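Side-chain contacts in cystalysin (Treponema denticola, PDB 1C7N), which binds pyridoxal-5'-phosphate and belongs to the class I and II aminotransferase family, with two protein chains in its assembly: residues C281-C284 and Y285-G289; C288-W291 and L292-C295; E48-E51 and G52-Y56; T68-Y71 and K72-V75; I296-I299 and D300-R304. One frame throughout, in Å; residues are numbered along the deposited sequence.

Contact 1 (C281-C284 and Y285-G289); sequences CEIC and YKECG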
loop_
_atom_site.group_PDB
_atom_site.type_symbol
_atom_site.label_atom_id
_atom_site.label_comp_id
_atom_site.label_asym_id
_atom_site.label_seq_id
_atom_site.Cartn_x
_atom_site.Cartn_y
_atom_site.Cartn_z
ATOM N N CYS A 281 -11.050 3.759 -8.015
ATOM C CA CYS A 281 -11.065 2.955 -9.234
ATOM C C CYS A 281 -12.495 2.766 -9.737
ATOM O O CYS A 281 -12.758 2.864 -10.937
ATOM C CB CYS A 281 -10.426 1.590 -8.977
ATOM S SG CYS A 281 -10.421 0.507 -10.422
ATOM N N GLU A 282 -13.414 2.493 -8.815
ATOM C CA GLU A 282 -14.811 2.304 -9.183
ATOM C C GLU A 282 -15.410 3.581 -9.775
ATOM O O GLU A 282 -16.071 3.544 -10.820
ATOM C CB GLU A 282 -15.630 1.860 -7.966
ATOM C CG GLU A 282 -17.121 1.741 -8.261
ATOM C CD GLU A 282 -17.907 1.155 -7.103
ATOM O OE1 GLU A 282 -19.125 1.415 -7.023
ATOM O OE2 GLU A 282 -17.311 0.423 -6.284
ATOM N N ILE A 283 -15.181 4.709 -9.111
ATOM C CA ILE A 283 -15.697 5.986 -9.596
ATOM C C ILE A 283 -15.167 6.301 -10.994
ATOM O O ILE A 283 -15.917 6.746 -11.863
ATOM C CB ILE A 283 -15.298 7.149 -8.676
ATOM C CG1 ILE A 283 -15.932 6.977 -7.293
ATOM C CG2 ILE A 283 -15.744 8.472 -9.294
ATOM C CD1 ILE A 283 -15.418 7.973 -6.271
ATOM N N CYS A 284 -13.870 6.082 -11.203
ATOM C CA CYS A 284 -13.251 6.364 -12.500
ATOM C C CYS A 284 -13.863 5.570 -13.646
ATOM O O CYS A 284 -14.216 6.133 -14.685
ATOM C CB CYS A 284 -11.743 6.087 -12.456
ATOM S SG CYS A 284 -10.764 7.315 -11.538
ATOM N N TYR A 285 -13.962 4.258 -13.460
ATOM C CA TYR A 285 -14.517 3.380 -14.483
ATOM C C TYR A 285 -15.989 3.673 -14.755
ATOM O O TYR A 285 -16.443 3.603 -15.898
ATOM C CB TYR A 285 -14.348 1.916 -14.058
ATOM C CG TYR A 285 -12.935 1.381 -14.192
ATOM C CD1 TYR A 285 -12.596 0.120 -13.697
ATOM C CD2 TYR A 285 -11.947 2.110 -14.864
ATOM C CE1 TYR A 285 -11.314 -0.404 -13.871
ATOM C CE2 TYR A 285 -10.665 1.593 -15.041
ATOM C CZ TYR A 285 -10.358 0.336 -14.545
ATOM O OH TYR A 285 -9.098 -0.188 -14.736
ATOM N N LYS A 286 -16.732 4.007 -13.707
ATOM C CA LYS A 286 -18.151 4.298 -13.861
ATOM C C LYS A 286 -18.505 5.706 -14.329
ATOM O O LYS A 286 -19.465 5.881 -15.076
ATOM C CB LYS A 286 -18.891 4.047 -12.547
ATOM C CG LYS A 286 -19.064 2.597 -12.170
ATOM C CD LYS A 286 -19.912 2.490 -10.904
ATOM C CE LYS A 286 -20.256 1.047 -10.585
ATOM N NZ LYS A 286 -21.080 0.955 -9.346
ATOM N N GLU A 287 -17.733 6.708 -13.909
ATOM C CA GLU A 287 -18.064 8.097 -14.230
ATOM C C GLU A 287 -17.086 8.965 -15.010
ATOM O O GLU A 287 -17.483 10.003 -15.535
ATOM C CB GLU A 287 -18.372 8.849 -12.930
ATOM C CG GLU A 287 -19.381 8.181 -12.008
ATOM C CD GLU A 287 -19.566 8.949 -10.710
ATOM O OE1 GLU A 287 -19.959 10.135 -10.774
ATOM O OE2 GLU A 287 -19.317 8.374 -9.624
ATOM N N CYS A 288 -15.824 8.568 -15.096
ATOM C CA CYS A 288 -14.848 9.421 -15.755
ATOM C C CYS A 288 -14.515 9.146 -17.212
ATOM O O CYS A 288 -13.458 9.547 -17.691
ATOM C CB CYS A 288 -13.578 9.436 -14.912
ATOM S SG CYS A 288 -13.921 9.924 -13.198
ATOM N N GLY A 289 -15.428 8.491 -17.922
ATOM C CA GLY A 289 -15.204 8.193 -19.326
ATOM C C GLY A 289 -15.064 9.420 -20.215
ATOM O O GLY A 289 -14.171 9.476 -21.065
#

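Contact 2 (C288-W291 and L292-C295); sequences CGKW and LDGC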
loop_
_atom_site.group_PDB
_atom_site.type_symbol
_atom_site.label_atom_id
_atom_site.label_comp_id
_atom_site.label_asym_id
_atom_site.label_seq_id
_atom_site.Cartn_x
_atom_site.Cartn_y
_atom_site.Cartn_z
ATOM N N CYS A 288 -15.824 8.568 -15.096
ATOM C CA CYS A 288 -14.848 9.421 -15.755
ATOM C C CYS A 288 -14.515 9.146 -17.212
ATOM O O CYS A 288 -13.458 9.547 -17.691
ATOM C CB CYS A 288 -13.578 9.436 -14.912
ATOM S SG CYS A 288 -13.921 9.924 -13.198
ATOM N N GLY A 289 -15.428 8.491 -17.922
ATOM C CA GLY A 289 -15.204 8.193 -19.326
ATOM C C GLY A 289 -15.064 9.420 -20.215
ATOM O O GLY A 289 -14.171 9.476 -21.065
ATOM N N LYS A 290 -15.939 10.404 -20.027
ATOM C CA LYS A 290 -15.896 11.626 -20.830
ATOM C C LYS A 290 -14.620 12.414 -20.567
ATOM O O LYS A 290 -14.070 13.044 -21.469
ATOM C CB LYS A 290 -17.090 12.532 -20.521
ATOM C CG LYS A 290 -18.462 11.919 -20.744
ATOM C CD LYS A 290 -18.724 11.571 -22.191
ATOM C CE LYS A 290 -20.212 11.310 -22.401
ATOM N NZ LYS A 290 -20.771 10.390 -21.366
ATOM N N TRP A 291 -14.161 12.398 -19.319
ATOM C CA TRP A 291 -12.951 13.122 -18.971
ATOM C C TRP A 291 -11.774 12.498 -19.717
ATOM O O TRP A 291 -10.930 13.205 -20.267
ATOM C CB TRP A 291 -12.711 13.068 -17.461
ATOM C CG TRP A 291 -11.443 13.744 -17.047
ATOM C CD1 TRP A 291 -11.273 15.061 -16.719
ATOM C CD2 TRP A 291 -10.154 13.135 -16.955
ATOM N NE1 TRP A 291 -9.946 15.306 -16.427
ATOM C CE2 TRP A 291 -9.241 14.138 -16.567
ATOM C CE3 TRP A 291 -9.679 11.832 -17.167
ATOM C CZ2 TRP A 291 -7.878 13.880 -16.387
ATOM C CZ3 TRP A 291 -8.328 11.579 -16.987
ATOM C CH2 TRP A 291 -7.445 12.601 -16.599
ATOM N N LEU A 292 -11.729 11.169 -19.743
ATOM C CA LEU A 292 -10.659 10.454 -20.429
ATOM C C LEU A 292 -10.631 10.778 -21.926
ATOM O O LEU A 292 -9.553 10.899 -22.516
ATOM C CB LEU A 292 -10.818 8.943 -20.226
ATOM C CG LEU A 292 -9.782 8.050 -20.911
ATOM C CD1 LEU A 292 -8.375 8.472 -20.495
ATOM C CD2 LEU A 292 -10.030 6.603 -20.530
ATOM N N ASP A 293 -11.805 10.909 -22.542
ATOM C CA ASP A 293 -11.870 11.230 -23.969
ATOM C C ASP A 293 -11.221 12.586 -24.206
ATOM O O ASP A 293 -10.438 12.763 -25.144
ATOM C CB ASP A 293 -13.320 11.283 -24.472
ATOM C CG ASP A 293 -14.005 9.930 -24.443
ATOM O OD1 ASP A 293 -13.328 8.908 -24.679
ATOM O OD2 ASP A 293 -15.232 9.892 -24.204
ATOM N N GLY A 294 -11.559 13.545 -23.351
ATOM C CA GLY A 294 -10.999 14.878 -23.474
ATOM C C GLY A 294 -9.501 14.897 -23.226
ATOM O O GLY A 294 -8.764 15.644 -23.878
ATOM N N CYS A 295 -9.047 14.072 -22.286
ATOM C CA CYS A 295 -7.623 13.998 -21.961
ATOM C C CYS A 295 -6.833 13.481 -23.160
ATOM O O CYS A 295 -5.808 14.047 -23.533
ATOM C CB CYS A 295 -7.400 13.077 -20.758
ATOM S SG CYS A 295 -5.689 13.032 -20.156
#

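Contact 3 (E48-E51 and G52-Y56); sequences ELIE and GLKKY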
loop_
_atom_site.group_PDB
_atom_site.type_symbol
_atom_site.label_atom_id
_atom_site.label_comp_id
_atom_site.label_asym_id
_atom_site.label_seq_id
_atom_site.Cartn_x
_atom_site.Cartn_y
_atom_site.Cartn_z
ATOM N N GLU A 48 -15.552 14.348 -11.466
ATOM C CA GLU A 48 -16.407 13.298 -10.921
ATOM C C GLU A 48 -15.688 12.520 -9.820
ATOM O O GLU A 48 -16.291 12.173 -8.801
ATOM C CB GLU A 48 -16.850 12.325 -12.019
ATOM C CG GLU A 48 -17.764 12.927 -13.086
ATOM C CD GLU A 48 -17.003 13.551 -14.249
ATOM O OE1 GLU A 48 -17.656 13.940 -15.239
ATOM O OE2 GLU A 48 -15.758 13.652 -14.178
ATOM N N LEU A 49 -14.403 12.240 -10.028
ATOM C CA LEU A 49 -13.625 11.510 -9.031
ATOM C C LEU A 49 -13.522 12.320 -7.747
ATOM O O LEU A 49 -13.819 11.815 -6.661
ATOM C CB LEU A 49 -12.212 11.197 -9.548
ATOM C CG LEU A 49 -11.291 10.513 -8.529
ATOM C CD1 LEU A 49 -11.922 9.219 -8.060
ATOM C CD2 LEU A 49 -9.922 10.233 -9.148
ATOM N N ILE A 50 -13.107 13.580 -7.872
ATOM C CA ILE A 50 -12.967 14.444 -6.708
ATOM C C ILE A 50 -14.300 14.579 -5.971
ATOM O O ILE A 50 -14.363 14.389 -4.760
ATOM C CB ILE A 50 -12.451 15.839 -7.118
ATOM C CG1 ILE A 50 -11.071 15.715 -7.773
ATOM C CG2 ILE A 50 -12.331 16.731 -5.900
ATOM C CD1 ILE A 50 -9.994 15.200 -6.835
ATOM N N GLU A 51 -15.363 14.904 -6.698
ATOM C CA GLU A 51 -16.680 15.039 -6.081
ATOM C C GLU A 51 -17.121 13.687 -5.517
ATOM O O GLU A 51 -17.742 13.616 -4.457
ATOM C CB GLU A 51 -17.700 15.559 -7.108
ATOM C CG GLU A 51 -17.334 16.930 -7.659
ATOM C CD GLU A 51 -18.379 17.514 -8.594
ATOM O OE1 GLU A 51 -18.143 18.632 -9.102
ATOM O OE2 GLU A 51 -19.426 16.867 -8.819
ATOM N N GLY A 52 -16.779 12.616 -6.224
ATOM C CA GLY A 52 -17.136 11.284 -5.775
ATOM C C GLY A 52 -16.415 10.900 -4.492
ATOM O O GLY A 52 -17.011 10.300 -3.606
ATOM N N LEU A 53 -15.133 11.242 -4.386
ATOM C CA LEU A 53 -14.362 10.921 -3.186
ATOM C C LEU A 53 -14.868 11.720 -1.989
ATOM O O LEU A 53 -14.944 11.203 -0.874
ATOM C CB LEU A 53 -12.870 11.198 -3.411
ATOM C CG LEU A 53 -12.186 10.263 -4.414
ATOM C CD1 LEU A 53 -10.735 10.679 -4.628
ATOM C CD2 LEU A 53 -12.255 8.841 -3.892
ATOM N N LYS A 54 -15.210 12.984 -2.222
ATOM C CA LYS A 54 -15.725 13.834 -1.161
ATOM C C LYS A 54 -17.074 13.297 -0.669
ATOM O O LYS A 54 -17.346 13.279 0.535
ATOM C CB LYS A 54 -15.857 15.269 -1.670
ATOM C CG LYS A 54 -14.506 15.943 -1.899
ATOM C CD LYS A 54 -14.600 17.123 -2.856
ATOM C CE LYS A 54 -15.522 18.209 -2.346
ATOM N NZ LYS A 54 -15.573 19.367 -3.282
ATOM N N LYS A 55 -17.913 12.856 -1.598
ATOM C CA LYS A 55 -19.212 12.293 -1.239
ATOM C C LYS A 55 -18.991 11.047 -0.381
ATOM O O LYS A 55 -19.662 10.851 0.635
ATOM C CB LYS A 55 -19.993 11.908 -2.498
ATOM C CG LYS A 55 -21.247 11.074 -2.224
ATOM C CD LYS A 55 -21.968 10.709 -3.513
ATOM C CE LYS A 55 -23.189 9.838 -3.239
ATOM N NZ LYS A 55 -23.823 9.388 -4.513
ATOM N N TYR A 56 -18.038 10.212 -0.794
ATOM C CA TYR A 56 -17.730 8.981 -0.076
ATOM C C TYR A 56 -17.193 9.268 1.325
ATOM O O TYR A 56 -17.537 8.572 2.282
ATOM C CB TYR A 56 -16.701 8.156 -0.853
ATOM C CG TYR A 56 -16.577 6.718 -0.399
ATOM C CD1 TYR A 56 -15.331 6.163 -0.113
ATOM C CD2 TYR A 56 -17.703 5.900 -0.290
ATOM C CE1 TYR A 56 -15.204 4.828 0.263
ATOM C CE2 TYR A 56 -17.586 4.562 0.088
ATOM C CZ TYR A 56 -16.333 4.035 0.359
ATOM O OH TYR A 56 -16.201 2.709 0.704
#

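Contact 4 (T68-Y71 and K72-V75); sequences TEEY and KKTV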
loop_
_atom_site.group_PDB
_atom_site.type_symbol
_atom_site.label_atom_id
_atom_site.label_comp_id
_atom_site.label_asym_id
_atom_site.label_seq_id
_atom_site.Cartn_x
_atom_site.Cartn_y
_atom_site.Cartn_z
ATOM N N THR A 68 -15.497 -4.744 -2.846
ATOM C CA THR A 68 -16.875 -5.228 -2.798
ATOM C C THR A 68 -17.117 -6.019 -4.081
ATOM O O THR A 68 -16.349 -5.910 -5.040
ATOM C CB THR A 68 -17.881 -4.077 -2.789
ATOM O OG1 THR A 68 -17.678 -3.271 -3.962
ATOM C CG2 THR A 68 -17.724 -3.227 -1.537
ATOM N N GLU A 69 -18.185 -6.807 -4.112
ATOM C CA GLU A 69 -18.491 -7.566 -5.313
ATOM C C GLU A 69 -18.784 -6.564 -6.422
ATOM O O GLU A 69 -18.448 -6.788 -7.586
ATOM C CB GLU A 69 -19.696 -8.481 -5.084
ATOM C CG GLU A 69 -19.415 -9.599 -4.094
ATOM C CD GLU A 69 -18.148 -10.370 -4.439
ATOM O OE1 GLU A 69 -18.109 -11.011 -5.517
ATOM O OE2 GLU A 69 -17.191 -10.326 -3.633
ATOM N N GLU A 70 -19.401 -5.447 -6.051
ATOM C CA GLU A 70 -19.713 -4.407 -7.025
ATOM C C GLU A 70 -18.412 -3.865 -7.623
ATOM O O GLU A 70 -18.346 -3.569 -8.818
ATOM C CB GLU A 70 -20.500 -3.276 -6.362
ATOM C CG GLU A 70 -20.802 -2.087 -7.277
ATOM C CD GLU A 70 -21.681 -2.444 -8.473
ATOM O OE1 GLU A 70 -22.029 -1.519 -9.241
ATOM O OE2 GLU A 70 -22.024 -3.636 -8.651
ATOM N N TYR A 71 -17.381 -3.745 -6.791
ATOM C CA TYR A 71 -16.088 -3.254 -7.252
ATOM C C TYR A 71 -15.541 -4.200 -8.308
ATOM O O TYR A 71 -15.102 -3.777 -9.378
ATOM C CB TYR A 71 -15.089 -3.176 -6.092
ATOM C CG TYR A 71 -13.667 -2.914 -6.546
ATOM C CD1 TYR A 71 -13.212 -1.618 -6.772
ATOM C CD2 TYR A 71 -12.784 -3.971 -6.779
ATOM C CE1 TYR A 71 -11.911 -1.377 -7.219
ATOM C CE2 TYR A 71 -11.482 -3.741 -7.227
ATOM C CZ TYR A 71 -11.053 -2.444 -7.443
ATOM O OH TYR A 71 -9.770 -2.219 -7.885
ATOM N N LYS A 72 -15.561 -5.489 -7.992
ATOM C CA LYS A 72 -15.069 -6.504 -8.906
ATOM C C LYS A 72 -15.894 -6.500 -10.186
ATOM O O LYS A 72 -15.343 -6.620 -11.283
ATOM C CB LYS A 72 -15.121 -7.880 -8.238
ATOM C CG LYS A 72 -14.320 -7.939 -6.943
ATOM C CD LYS A 72 -14.334 -9.318 -6.314
ATOM C CE LYS A 72 -13.448 -9.333 -5.070
ATOM N NZ LYS A 72 -13.119 -10.709 -4.621
ATOM N N LYS A 73 -17.209 -6.361 -10.049
ATOM C CA LYS A 73 -18.077 -6.334 -11.220
ATOM C C LYS A 73 -17.727 -5.155 -12.115
ATOM O O LYS A 73 -17.751 -5.272 -13.339
ATOM C CB LYS A 73 -19.553 -6.217 -10.819
ATOM C CG LYS A 73 -20.119 -7.407 -10.063
ATOM C CD LYS A 73 -21.646 -7.335 -10.024
ATOM C CE LYS A 73 -22.227 -8.263 -8.971
ATOM N NZ LYS A 73 -21.789 -9.670 -9.154
ATOM N N THR A 74 -17.412 -4.019 -11.495
ATOM C CA THR A 74 -17.068 -2.803 -12.226
ATOM C C THR A 74 -15.759 -2.955 -13.004
ATOM O O THR A 74 -15.628 -2.443 -14.115
ATOM C CB THR A 74 -16.971 -1.590 -11.267
ATOM O OG1 THR A 74 -18.239 -1.387 -10.627
ATOM C CG2 THR A 74 -16.606 -0.332 -12.025
ATOM N N VAL A 75 -14.793 -3.659 -12.425
ATOM C CA VAL A 75 -13.516 -3.880 -13.095
ATOM C C VAL A 75 -13.732 -4.860 -14.250
ATOM O O VAL A 75 -13.204 -4.679 -15.347
ATOM C CB VAL A 75 -12.482 -4.449 -12.110
ATOM C CG1 VAL A 75 -11.192 -4.804 -12.839
ATOM C CG2 VAL A 75 -12.220 -3.428 -11.013
#

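Contact 5 (I296-I299 and D300-R304); sequences IKVI and DKNQR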
loop_
_atom_site.group_PDB
_atom_site.type_symbol
_atom_site.label_atom_id
_atom_site.label_comp_id
_atom_site.label_asym_id
_atom_site.label_seq_id
_atom_site.Cartn_x
_atom_site.Cartn_y
_atom_site.Cartn_z
ATOM N N ILE A 296 -7.318 12.398 -23.757
ATOM C CA ILE A 296 -6.668 11.810 -24.922
ATOM C C ILE A 296 -6.588 12.815 -26.072
ATOM O O ILE A 296 -5.596 12.862 -26.800
ATOM C CB ILE A 296 -7.418 10.534 -25.377
ATOM C CG1 ILE A 296 -7.199 9.421 -24.349
ATOM C CG2 ILE A 296 -6.913 10.078 -26.737
ATOM C CD1 ILE A 296 -8.037 8.178 -24.598
ATOM N N LYS A 297 -7.630 13.624 -26.234
ATOM C CA LYS A 297 -7.637 14.630 -27.291
ATOM C C LYS A 297 -6.495 15.618 -27.085
ATOM O O LYS A 297 -5.765 15.934 -28.021
ATOM C CB LYS A 297 -8.976 15.376 -27.319
ATOM C CG LYS A 297 -10.115 14.549 -27.893
ATOM C CD LYS A 297 -11.423 15.328 -27.917
ATOM C CE LYS A 297 -12.500 14.550 -28.658
ATOM N NZ LYS A 297 -12.077 14.255 -30.059
ATOM N N VAL A 298 -6.331 16.098 -25.854
ATOM C CA VAL A 298 -5.255 17.043 -25.556
ATOM C C VAL A 298 -3.874 16.414 -25.779
ATOM O O VAL A 298 -2.962 17.062 -26.313
ATOM C CB VAL A 298 -5.353 17.553 -24.103
ATOM C CG1 VAL A 298 -4.218 18.516 -23.813
ATOM C CG2 VAL A 298 -6.702 18.246 -23.890
ATOM N N ILE A 299 -3.723 15.152 -25.375
ATOM C CA ILE A 299 -2.459 14.442 -25.541
ATOM C C ILE A 299 -2.132 14.332 -27.025
ATOM O O ILE A 299 -1.003 14.582 -27.440
ATOM C CB ILE A 299 -2.534 13.029 -24.926
ATOM C CG1 ILE A 299 -2.756 13.148 -23.416
ATOM C CG2 ILE A 299 -1.248 12.260 -25.212
ATOM C CD1 ILE A 299 -3.105 11.844 -22.738
ATOM N N ASP A 300 -3.133 13.962 -27.818
ATOM C CA ASP A 300 -2.967 13.834 -29.265
ATOM C C ASP A 300 -2.561 15.205 -29.834
ATOM O O ASP A 300 -1.684 15.300 -30.706
ATOM C CB ASP A 300 -4.281 13.328 -29.879
ATOM C CG ASP A 300 -4.208 13.149 -31.390
ATOM O OD1 ASP A 300 -3.151 12.749 -31.916
ATOM O OD2 ASP A 300 -5.231 13.390 -32.054
ATOM N N LYS A 301 -3.193 16.269 -29.344
ATOM C CA LYS A 301 -2.845 17.614 -29.805
ATOM C C LYS A 301 -1.385 17.922 -29.463
ATOM O O LYS A 301 -0.635 18.443 -30.295
ATOM C CB LYS A 301 -3.756 18.672 -29.159
ATOM C CG LYS A 301 -5.175 18.732 -29.732
ATOM C CD LYS A 301 -5.167 19.201 -31.190
ATOM C CE LYS A 301 -6.573 19.479 -31.719
ATOM N NZ LYS A 301 -7.436 18.263 -31.727
ATOM N N ASN A 302 -0.982 17.579 -28.244
ATOM C CA ASN A 302 0.381 17.833 -27.789
ATOM C C ASN A 302 1.490 17.076 -28.524
ATOM O O ASN A 302 2.547 17.648 -28.790
ATOM C CB ASN A 302 0.482 17.590 -26.280
ATOM C CG ASN A 302 -0.250 18.654 -25.476
ATOM O OD1 ASN A 302 -0.644 19.691 -26.011
ATOM N ND2 ASN A 302 -0.417 18.411 -24.185
ATOM N N GLN A 303 1.270 15.805 -28.860
ATOM C CA GLN A 303 2.304 15.062 -29.578
ATOM C C GLN A 303 2.491 15.696 -30.962
ATOM O O GLN A 303 3.584 15.666 -31.528
ATOM C CB GLN A 303 1.927 13.578 -29.731
ATOM C CG GLN A 303 0.679 13.342 -30.568
ATOM C CD GLN A 303 0.509 11.894 -30.987
ATOM O OE1 GLN A 303 1.426 11.073 -30.850
ATOM N NE2 GLN A 303 -0.665 11.573 -31.522
ATOM N N ARG A 304 1.421 16.269 -31.507
ATOM C CA ARG A 304 1.515 16.910 -32.815
ATOM C C ARG A 304 2.216 18.262 -32.664
ATOM O O ARG A 304 2.961 18.685 -33.546
ATOM C CB ARG A 304 0.115 17.045 -33.436
ATOM C CG ARG A 304 -0.480 15.683 -33.815
ATOM C CD ARG A 304 -1.964 15.735 -34.159
ATOM N NE ARG A 304 -2.504 14.399 -34.435
ATOM C CZ ARG A 304 -2.230 13.682 -35.526
ATOM N NH1 ARG A 304 -1.421 14.167 -36.463
ATOM N NH2 ARG A 304 -2.761 12.475 -35.681
HETATM O O HOH W 1 -6.887 16.033 -30.421
#

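Contact 1 (C281-C284 and Y285-G289)
The final turns of helix 275-287 set Cys-281 against Tyr-285, Glu-282 against Lys-286 and Cys-284 against Cys-288, one helical turn apart in each case. The Cys-281 thiol and the Tyr-285 ring make a sulfur-aromatic contact: SG stands 4.1 Å from the ring centroid, approaching obliquely, and its nearest ring atom is CE1. The sulfur can reach the ring because it lies beside its own carbonyl carbon, opposite the backbone N (chi1 179°). Glu-282 and Lys-286 run side by side as two extended chains pointing the same way. They end in a salt bridge of 3.1 Å between Glu-282 OE1 and Lys-286 NZ, in which the ammonium meets the oxygen from above the carboxylate plane, 43° out of it. Lys-286 NZ is also salt-bridged to Glu-70, so one ammonium joins two carboxylates. Ile-283 presents CG2 to Glu-287 OE2 at 3.6 Å, an apolar branch beside a charged end. At the helix end Cys-288 N still donates to Cys-284 O (2.9 Å), although Cys-288 has left helical angles and is the N-cap of the next helix; the two sulfurs, SG of Cys-284 and SG of Cys-288, remain 4.4 Å apart. Outside these turns, Tyr-285 stacks on Trp-78 of helix 69-83, Ile-283 and Cys-284 lean on Leu-49 of helix 47-59, and Phe-240 of helix 237-240 packs against Cys-284, Tyr-285 and Cys-288.

Contact 2 (C288-W291 and L292-C295)
Trp-291 and Cys-295 meet ring face to side chain in the first turns of helix 289-313. The indole is carried forward along the helix toward the following turn, its CG opposite the backbone N (chi1 177°), and its six-membered ring spreads over Cys-295. CB of Cys-295 makes a CH-pi contact, 4.2 Å from the centroid of that ring and close to its normal, though displaced toward the rim. The thiol goes further out: Cys-295 SG comes obliquely to the ring and is nearest to Trp-291 CH2, at 4.0 Å, a sulfur-aromatic contact. Cys-295 N also donates to Trp-291 O (2.9 Å), so the two residues are joined through backbone and side chain together. Closer to the ring's root, the aromatic CE3 of Trp-291 lies 3.4 Å from the backbone N of Leu-292 and 4.4 Å from CB of the same leucine. Helical bonding begins at the N-cap residue Cys-288, whose carbonyl O receives Leu-292 N at 3.1 Å. The polar side is looser. Asp-293 folds its carboxylate back beside the start of the helix, where OD2 stays 6.2 Å from Lys-290 NZ, opposite charges near each other but not in contact. Around this turn, Trp-291 meets Tyr-3 edge-to-face and Phe-5 with the rings inclined, both from the N-terminal loop of the same chain; Pro-47 of helix 47-59 and Phe-240 of helix 237-240 also touch the indole, while Leu-292 rests on Thr-239.

Contact 3 (E48-E51 and G52-Y56)
Leu-49 and Leu-53 form the tight side of this pair of turns in helix 47-59. CD1 of Leu-49 presses on CG of Leu-53 at 3.8 Å, the two branched ends crossing at a slant. They converge because their first torsions differ: Leu-49 sends CG away from its backbone N (chi1 176°), whereas Leu-53 keeps CG beside its own N (chi1 -68°). The backbone bond here is short, with Leu-53 N bonded to Leu-49 O at 2.7 Å, and CG of Leu-53 lies 3.2 Å from that same oxygen. Packing is looser beside it, toward the second subunit. Ile-50 lends only its CG2 branch to the aliphatic part of Lys-54, 3.8 Å from CD, and the lysine chain then bends at chi3 (61°), carrying its ammonium off to a salt bridge with Asp-58 of the second subunit. On the solvent side Glu-51 is exposed: its chain is extended, and OE1 remains 6.4 Å from Lys-54 NZ, too far for a salt bridge. The Glu-48 carboxylate makes no contact with residues 52-56; its OE1 is hydrogen-bonded to Tyr-3 OH. Leu-49 also meets Leu-62, and Leu-53 meets Leu-57, both of the second subunit. This is an amphipathic helix at a subunit interface, with a leucine i to i+4 pair on its buried side and exposed Glu-51 outside; Leu-49, Leu-53 and Lys-54 all reach the second subunit.

Contact 4 (T68-Y71 and K72-V75)
Lys-72, one turn after Thr-68, opens the second segment by donating its backbone N to Thr-68 O at 3.1 Å. Thr-68 is the N-cap of helix 69-83, and its OG1 accepts from Tyr-71 N (2.9 Å). The extended side chain of Lys-72 passes Glu-69, yet NZ stops 4.2 Å from OE2 of that glutamate, beyond a salt bridge. Lys-73 lays CG against Glu-69 O, and its chain crosses that of Glu-70 at about a right angle. Thr-74 grips the carbonyl of Glu-70 twice, through N at 2.9 Å and through the hydroxyl OG1 at 2.8 Å; the two donors reach Glu-70 O from opposite faces of its plane. OG1 can fold back in this way because it lies beside its own backbone N (chi1 -61°). Val-75 closes the segment with CG2 over one face of the Tyr-71 ring, a CH-pi contact 4.1 Å from the centroid and shifted toward the rim. Beyond it, Tyr-71 OH is hydrogen-bonded to Asn-249 and the ring meets Tyr-278 edge-to-face. Helix 275-287 lies along this side, with Tyr-71 touching Cys-281 and Thr-74 touching Tyr-285, while Val-75 rests on Ile-92 of strand 92-95.

Contact 5 (I296-I299 and D300-R304)
The flat carboxamide of Asn-302 lies alongside Val-298, both side chains pointing the same way, with ND2 3.8 Å from CG1 of the valine. A second flat group, the Arg-304 guanidinium, has CG of Asp-300 at its edge and in its plane. There Asp-300 OD1, tilted 26° from that plane, forms a salt bridge with NE of Arg-304 at 3.1 Å; NE comes from above the carboxylate plane, 42° out of it. The same OD1 accepts NE2 of Gln-303 at 2.8 Å through its anti lone pair, the oxygen lying almost in the amide plane. Gln-303 attains this with CG wedged between its backbone N and carbonyl carbon (chi1 64°), and its OE1 accepts from Ile-322 N. On another side of the helix a water donates to Lys-297 O (2.7 Å) and accepts from Lys-301 NZ (2.6 Å), so the bent lysine returns to the preceding turn through solvent. Helix 376-393 packs on Val-298 and Asn-302. The chemistry thus combines a buried amide, Asn-302, whose OD1 and ND2 are hydrogen-bonded to Ser-376, Leu-372 and Ala-374 of the same chain, with a carboxylate oxygen whose two N-H donors probably stabilise its negative charge.

Contact 1 touches contacts 3 and 4 and shares Cys-288 and Gly-289 with contact 2 at the junction of two helices, but stays about 7 Å from contact 5 at the nearest atoms. Its centre lies about 12 Å from that of contact 4, which it meets through a 2.7 Å salt bridge between Lys-286 NZ and Glu-70 OE1, and about 11 Å from that of contact 3, where CD1 of Ile-283 packs 3.6 Å from C of Gly-52. Contact 5 continues the helix of contact 2, centres about 13 Å apart. Contacts 4 and 5 are farthest apart, centres about 32 Å. None lines the cofactor pocket: the side chains of Tyr-285 and Tyr-71 are each about 11 Å from a bound pyridoxal-5'-phosphate.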